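Local coordinates for penicillin-binding protein 2B (Streptococcus pneumoniae, PDB 2WAD), which cross-links the peptides of adjacent glycan strands in cell-wall peptidoglycan as a penicillin-binding transpeptidase of the elongation machinery, at residues L408-I413 with S444-V449. Sequence-based numbering, arbitrary orientation.
Unlike the reference sequence in segment 408-413: Pro412 (reference Ser). Unlike the reference sequence in segment 444-449: Ala446 (reference Thr), Val448 (reference Met).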
loop_
_atom_site.group_PDB
_atom_site.type_symbol
_atom_site.label_atom_id
_atom_site.label_comp_id
_atom_site.label_asym_id
_atom_site.label_seq_id
_atom_site.Cartn_x
_atom_site.Cartn_y
_atom_site.Cartn_z
ATOM N N LEU A 408 13.629 -24.271 32.453
ATOM C CA LEU A 408 14.017 -25.408 31.650
ATOM C C LEU A 408 15.543 -25.427 31.700
ATOM O O LEU A 408 16.169 -24.482 32.187
ATOM C CB LEU A 408 13.523 -25.261 30.200
ATOM C CG LEU A 408 12.026 -25.260 29.848
ATOM C CD1 LEU A 408 11.777 -25.113 28.333
ATOM C CD2 LEU A 408 11.335 -26.495 30.328
ATOM N N THR A 409 16.143 -26.498 31.201
ATOM C CA THR A 409 17.589 -26.557 31.103
ATOM C C THR A 409 17.991 -26.057 29.717
ATOM O O THR A 409 17.561 -26.588 28.686
ATOM C CB THR A 409 18.102 -28.002 31.304
ATOM O OG1 THR A 409 17.633 -28.485 32.567
ATOM C CG2 THR A 409 19.636 -28.073 31.263
ATOM N N ASP A 410 18.833 -25.034 29.711
ATOM C CA ASP A 410 19.531 -24.649 28.498
ATOM C C ASP A 410 20.656 -25.664 28.290
ATOM O O ASP A 410 21.555 -25.781 29.127
ATOM C CB ASP A 410 20.090 -23.233 28.646
ATOM C CG ASP A 410 20.526 -22.647 27.327
ATOM O OD1 ASP A 410 21.403 -23.226 26.648
ATOM O OD2 ASP A 410 19.962 -21.596 26.957
ATOM N N GLN A 411 20.571 -26.398 27.183
ATOM C CA GLN A 411 21.533 -27.431 26.788
ATOM C C GLN A 411 21.451 -27.540 25.267
ATOM O O GLN A 411 20.456 -27.111 24.665
ATOM C CB GLN A 411 21.133 -28.778 27.417
ATOM C CG GLN A 411 19.666 -29.114 27.130
ATOM C CD GLN A 411 19.138 -30.289 27.934
ATOM O OE1 GLN A 411 19.845 -31.273 28.123
ATOM N NE2 GLN A 411 17.896 -30.189 28.413
ATOM N N PRO A 412 22.492 -28.100 24.631
ATOM C CA PRO A 412 22.362 -28.341 23.195
ATOM C C PRO A 412 21.198 -29.307 22.989
ATOM O O PRO A 412 20.957 -30.139 23.847
ATOM C CB PRO A 412 23.680 -29.017 22.797
ATOM C CG PRO A 412 24.618 -28.867 23.989
ATOM C CD PRO A 412 23.762 -28.591 25.196
ATOM N N ILE A 413 20.487 -29.205 21.871
ATOM C CA ILE A 413 19.324 -30.032 21.652
ATOM C C ILE A 413 19.733 -31.011 20.579
ATOM O O ILE A 413 20.133 -30.603 19.499
ATOM C CB ILE A 413 18.125 -29.228 21.118
ATOM C CG1 ILE A 413 17.710 -28.106 22.080
ATOM C CG2 ILE A 413 17.006 -30.161 20.668
ATOM C CD1 ILE A 413 17.583 -28.495 23.525
ATOM N N SER A 444 17.866 -17.597 24.169
ATOM C CA SER A 444 18.120 -19.030 24.213
ATOM C C SER A 444 17.342 -19.775 23.135
ATOM O O SER A 444 16.104 -19.719 23.104
ATOM C CB SER A 444 17.700 -19.571 25.584
ATOM O OG SER A 444 17.608 -20.978 25.537
ATOM N N ASN A 445 18.048 -20.487 22.265
ATOM C CA ASN A 445 17.367 -21.443 21.390
ATOM C C ASN A 445 16.869 -22.697 22.131
ATOM O O ASN A 445 15.862 -23.277 21.731
ATOM C CB ASN A 445 18.249 -21.871 20.213
ATOM C CG ASN A 445 18.360 -20.816 19.117
ATOM O OD1 ASN A 445 17.521 -19.916 18.971
ATOM N ND2 ASN A 445 19.397 -20.955 18.301
ATOM N N ALA A 446 17.558 -23.124 23.190
ATOM C CA ALA A 446 17.167 -24.344 23.911
ATOM C C ALA A 446 15.755 -24.225 24.465
ATOM O O ALA A 446 14.998 -25.207 24.473
ATOM C CB ALA A 446 18.125 -24.670 25.049
ATOM N N TYR A 447 15.419 -23.037 24.955
ATOM C CA TYR A 447 14.110 -22.854 25.605
ATOM C C TYR A 447 12.952 -23.008 24.596
ATOM O O TYR A 447 11.932 -23.654 24.910
ATOM C CB TYR A 447 14.040 -21.488 26.299
ATOM C CG TYR A 447 12.910 -21.352 27.309
ATOM C CD1 TYR A 447 13.106 -21.697 28.636
ATOM C CD2 TYR A 447 11.644 -20.908 26.930
ATOM C CE1 TYR A 447 12.084 -21.597 29.567
ATOM C CE2 TYR A 447 10.605 -20.818 27.853
ATOM C CZ TYR A 447 10.843 -21.162 29.165
ATOM O OH TYR A 447 9.847 -21.087 30.107
ATOM N N VAL A 448 13.115 -22.435 23.395
ATOM C CA VAL A 448 12.044 -22.391 22.414
ATOM C C VAL A 448 11.943 -23.679 21.602
ATOM O O VAL A 448 10.873 -24.009 21.114
ATOM C CB VAL A 448 12.131 -21.187 21.439
ATOM C CG1 VAL A 448 11.759 -19.874 22.146
ATOM C CG2 VAL A 448 13.486 -21.107 20.748
ATOM N N VAL A 449 13.061 -24.371 21.419
ATOM C CA VAL A 449 13.072 -25.666 20.764
ATOM C C VAL A 449 12.420 -26.740 21.658
ATOM O O VAL A 449 11.628 -27.557 21.188
ATOM C CB VAL A 449 14.502 -26.069 20.341
ATOM C CG1 VAL A 449 14.525 -27.516 19.898
ATOM C CG2 VAL A 449 14.973 -25.202 19.175
#
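Ala446 packs its methyl group against the backbone of Asp410 and Gln411, its CB 3.4 Å from Gln411 O and 3.7 Å from Asp410 CA. Beside it, Ser444 OG donates to Asp410 OD2 at 2.8 Å, reaching the carboxylate from above its plane, 45° out of it. The same hydroxyl accepts from Tyr447 N at 3.1 Å, a capping bond from Ser444 at the N-cap position. With CG anti to the backbone N (chi1 -166°), the Asp410 carboxylate swings toward the helix start, and OD2 is also hydrogen-bonded to Tyr425 OH, so two hydroxyls hold OD2 of this buried residue. On the Leu408 side of the methyl contact, the Leu408 side chain runs roughly perpendicular to that of Tyr447 and lays CD1 over one ring face, 3.9 Å from the ring centroid, in a CH-pi contact. On its Ile413 side, Ile413 and Val449 lie alongside, pointing opposite ways, Ile413 CG2 lying 3.7 Å from Val449 CG1. The outer side of segment 408-413 is looser: Thr409 and Gln411 start their side chains away from residues 444-449 and are partly exposed, although Gln411 still touches Gln450. Ser444 lies about 9 Å, side chain to side chain, from Ser386, the probable acyl-ester serine, and Asn445 bonds to Lys389 NZ through OD1, consistent with an SxN motif of Ser443 and Asn445, with Ser444 between them. Strand 408-410 pairs antiparallel with strand 432-434, whose Ile434 also touches Ser444 and Tyr447, while helix 389-398 meets helix 445-455 at Tyr447 and Val448.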